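Local coordinates for Protein/nucleic acid deglycase 2 (Escherichia coli, PDB 1OI4) that removes methylglyoxal and glyoxal adducts from proteins and nucleotides, repairing early Maillard damage and releasing lactate or glycolate, at residues A[138-143]-A[168-173]. Numbering follows the deposited sequence.
Sequences RGRKLT and KDQLVT
Arg140 meets Gln170 end-on: NH1 and NH2 both donate to the single atom OE1, NH2 at 2.8 Å, through bent N-H bonds. OE1 lies in the guanidinium plane, but the amide is turned 43° against it, and both nitrogens approach from the same face of the carbonyl. Gln170 NE2, bonded to the carbonyl oxygens of Val115 and Lys119, fixes that turn and points OE1 at Arg140. The bend at chi3 (63°) turns the guanidinium so that Leu171 covers one face, its CD1 3.1 Å above the plane and over the centre. Lys168 crosses Arg140 at about a right angle and brings NZ to 3.5 Å from Arg140 NE; the carboxylate of Asp167, salt-bridged to NE, probably offsets their like charge. A leucine in place of Arg140 would probably leave Gln170 OE1 without its two donors and Asp167 without this cationic partner. At the other end, Thr173 OG1 accepts from Thr143 N at 2.8 Å, a nearly straight bond (163°), and water 1 links the same hydroxyl to Lys141 O. Thr143 CG2 packs on Thr173 O at 3.4 Å, while its own OG1 bonds to Tyr160 O. Gln170 and Leu171 both face Asp167, a classic beta bulge where 171-174 pairs antiparallel with 165-167 at the edge of the central mixed sheet of the DJ-1/PfpI fold; strand 141-142, paired with 158-159, lies against 171-174, whose other neighbour is 121-124.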
loop_
_atom_site.group_PDB
_atom_site.type_symbol
_atom_site.label_atom_id
_atom_site.label_comp_id
_atom_site.label_asym_id
_atom_site.label_seq_id
_atom_site.Cartn_x
_atom_site.Cartn_y
_atom_site.Cartn_z
ATOM N N ARG A 138 6.914 17.016 -0.166
ATOM C CA ARG A 138 7.411 17.661 -1.372
ATOM C C ARG A 138 8.680 18.431 -1.026
ATOM O O ARG A 138 8.684 19.262 -0.120
ATOM C CB ARG A 138 6.351 18.603 -1.948
ATOM C CG ARG A 138 6.735 19.248 -3.273
ATOM C CD ARG A 138 5.495 19.811 -3.964
ATOM N NE ARG A 138 4.546 18.755 -4.325
ATOM C CZ ARG A 138 4.652 17.985 -5.405
ATOM N NH1 ARG A 138 5.666 18.147 -6.248
ATOM N NH2 ARG A 138 3.742 17.049 -5.645
ATOM N N GLY A 139 9.763 18.122 -1.736
ATOM C CA GLY A 139 11.030 18.792 -1.491
ATOM C C GLY A 139 11.863 18.198 -0.364
ATOM O O GLY A 139 12.995 18.631 -0.134
ATOM N N ARG A 140 11.321 17.205 0.337
ATOM C CA ARG A 140 12.044 16.583 1.441
ATOM C C ARG A 140 12.725 15.275 1.047
ATOM O O ARG A 140 12.274 14.563 0.143
ATOM C CB ARG A 140 11.098 16.356 2.624
ATOM C CG ARG A 140 10.364 17.628 3.033
ATOM C CD ARG A 140 9.761 17.532 4.420
ATOM N NE ARG A 140 10.787 17.367 5.445
ATOM C CZ ARG A 140 10.573 17.541 6.744
ATOM N NH1 ARG A 140 9.369 17.892 7.178
ATOM N NH2 ARG A 140 11.555 17.351 7.610
ATOM N N LYS A 141 13.814 14.961 1.742
ATOM C CA LYS A 141 14.584 13.758 1.453
ATOM C C LYS A 141 14.138 12.539 2.245
ATOM O O LYS A 141 13.975 12.596 3.458
ATOM C CB LYS A 141 16.069 14.009 1.730
ATOM C CG LYS A 141 16.640 15.240 1.040
ATOM C CD LYS A 141 18.107 15.421 1.380
ATOM C CE LYS A 141 18.663 16.686 0.748
ATOM N NZ LYS A 141 20.109 16.872 1.058
ATOM N N LEU A 142 13.953 11.428 1.546
ATOM C CA LEU A 142 13.562 10.192 2.200
ATOM C C LEU A 142 13.699 8.994 1.280
ATOM O O LEU A 142 14.014 9.127 0.094
ATOM C CB LEU A 142 12.125 10.291 2.724
ATOM C CG LEU A 142 11.035 10.849 1.814
ATOM C CD1 LEU A 142 10.976 10.046 0.531
ATOM C CD2 LEU A 142 9.702 10.805 2.541
ATOM N N THR A 143 13.479 7.817 1.846
ATOM C CA THR A 143 13.547 6.589 1.084
ATOM C C THR A 143 12.284 5.806 1.408
ATOM O O THR A 143 11.460 6.262 2.205
ATOM C CB THR A 143 14.796 5.763 1.459
ATOM O OG1 THR A 143 14.988 4.732 0.486
ATOM C CG2 THR A 143 14.635 5.134 2.838
ATOM N N LYS A 168 16.290 17.012 7.739
ATOM C CA LYS A 168 16.246 18.099 8.714
ATOM C C LYS A 168 16.143 17.600 10.142
ATOM O O LYS A 168 15.451 18.200 10.962
ATOM C CB LYS A 168 15.056 19.017 8.437
ATOM C CG LYS A 168 15.009 19.578 7.034
ATOM C CD LYS A 168 13.858 20.559 6.878
ATOM C CE LYS A 168 13.631 20.899 5.415
ATOM N NZ LYS A 168 13.229 19.693 4.632
ATOM N N ASP A 169 16.830 16.505 10.443
ATOM C CA ASP A 169 16.790 15.939 11.786
ATOM C C ASP A 169 15.368 15.742 12.288
ATOM O O ASP A 169 15.087 15.969 13.464
ATOM C CB ASP A 169 17.532 16.838 12.771
ATOM C CG ASP A 169 19.023 16.784 12.592
ATOM O OD1 ASP A 169 19.554 15.668 12.397
ATOM O OD2 ASP A 169 19.663 17.852 12.659
ATOM N N GLN A 170 14.467 15.341 11.400
ATOM C CA GLN A 170 13.083 15.108 11.795
ATOM C C GLN A 170 12.523 13.842 11.165
ATOM O O GLN A 170 12.089 12.930 11.867
ATOM C CB GLN A 170 12.186 16.289 11.401
ATOM C CG GLN A 170 10.708 15.988 11.601
ATOM C CD GLN A 170 9.790 17.035 11.011
ATOM O OE1 GLN A 170 10.116 17.680 10.013
ATOM N NE2 GLN A 170 8.616 17.194 11.615
ATOM N N LEU A 171 12.526 13.795 9.839
ATOM C CA LEU A 171 11.995 12.643 9.128
ATOM C C LEU A 171 13.028 11.550 8.938
ATOM O O LEU A 171 14.038 11.743 8.260
ATOM C CB LEU A 171 11.462 13.059 7.758
ATOM C CG LEU A 171 10.365 14.122 7.702
ATOM C CD1 LEU A 171 10.028 14.391 6.243
ATOM C CD2 LEU A 171 9.129 13.656 8.463
ATOM N N VAL A 172 12.765 10.399 9.541
ATOM C CA VAL A 172 13.651 9.256 9.418
ATOM C C VAL A 172 12.916 8.190 8.617
ATOM O O VAL A 172 11.839 7.749 9.009
ATOM C CB VAL A 172 14.014 8.685 10.799
ATOM C CG1 VAL A 172 14.940 7.480 10.641
ATOM C CG2 VAL A 172 14.675 9.763 11.645
ATOM N N THR A 173 13.486 7.792 7.486
ATOM C CA THR A 173 12.867 6.761 6.662
ATOM C C THR A 173 13.851 5.669 6.269
ATOM O O THR A 173 15.054 5.909 6.130
ATOM C CB THR A 173 12.238 7.342 5.372
ATOM O OG1 THR A 173 13.213 8.109 4.656
ATOM C CG2 THR A 173 11.043 8.214 5.711
HETATM O O HOH W 1 13.616 10.829 5.542
#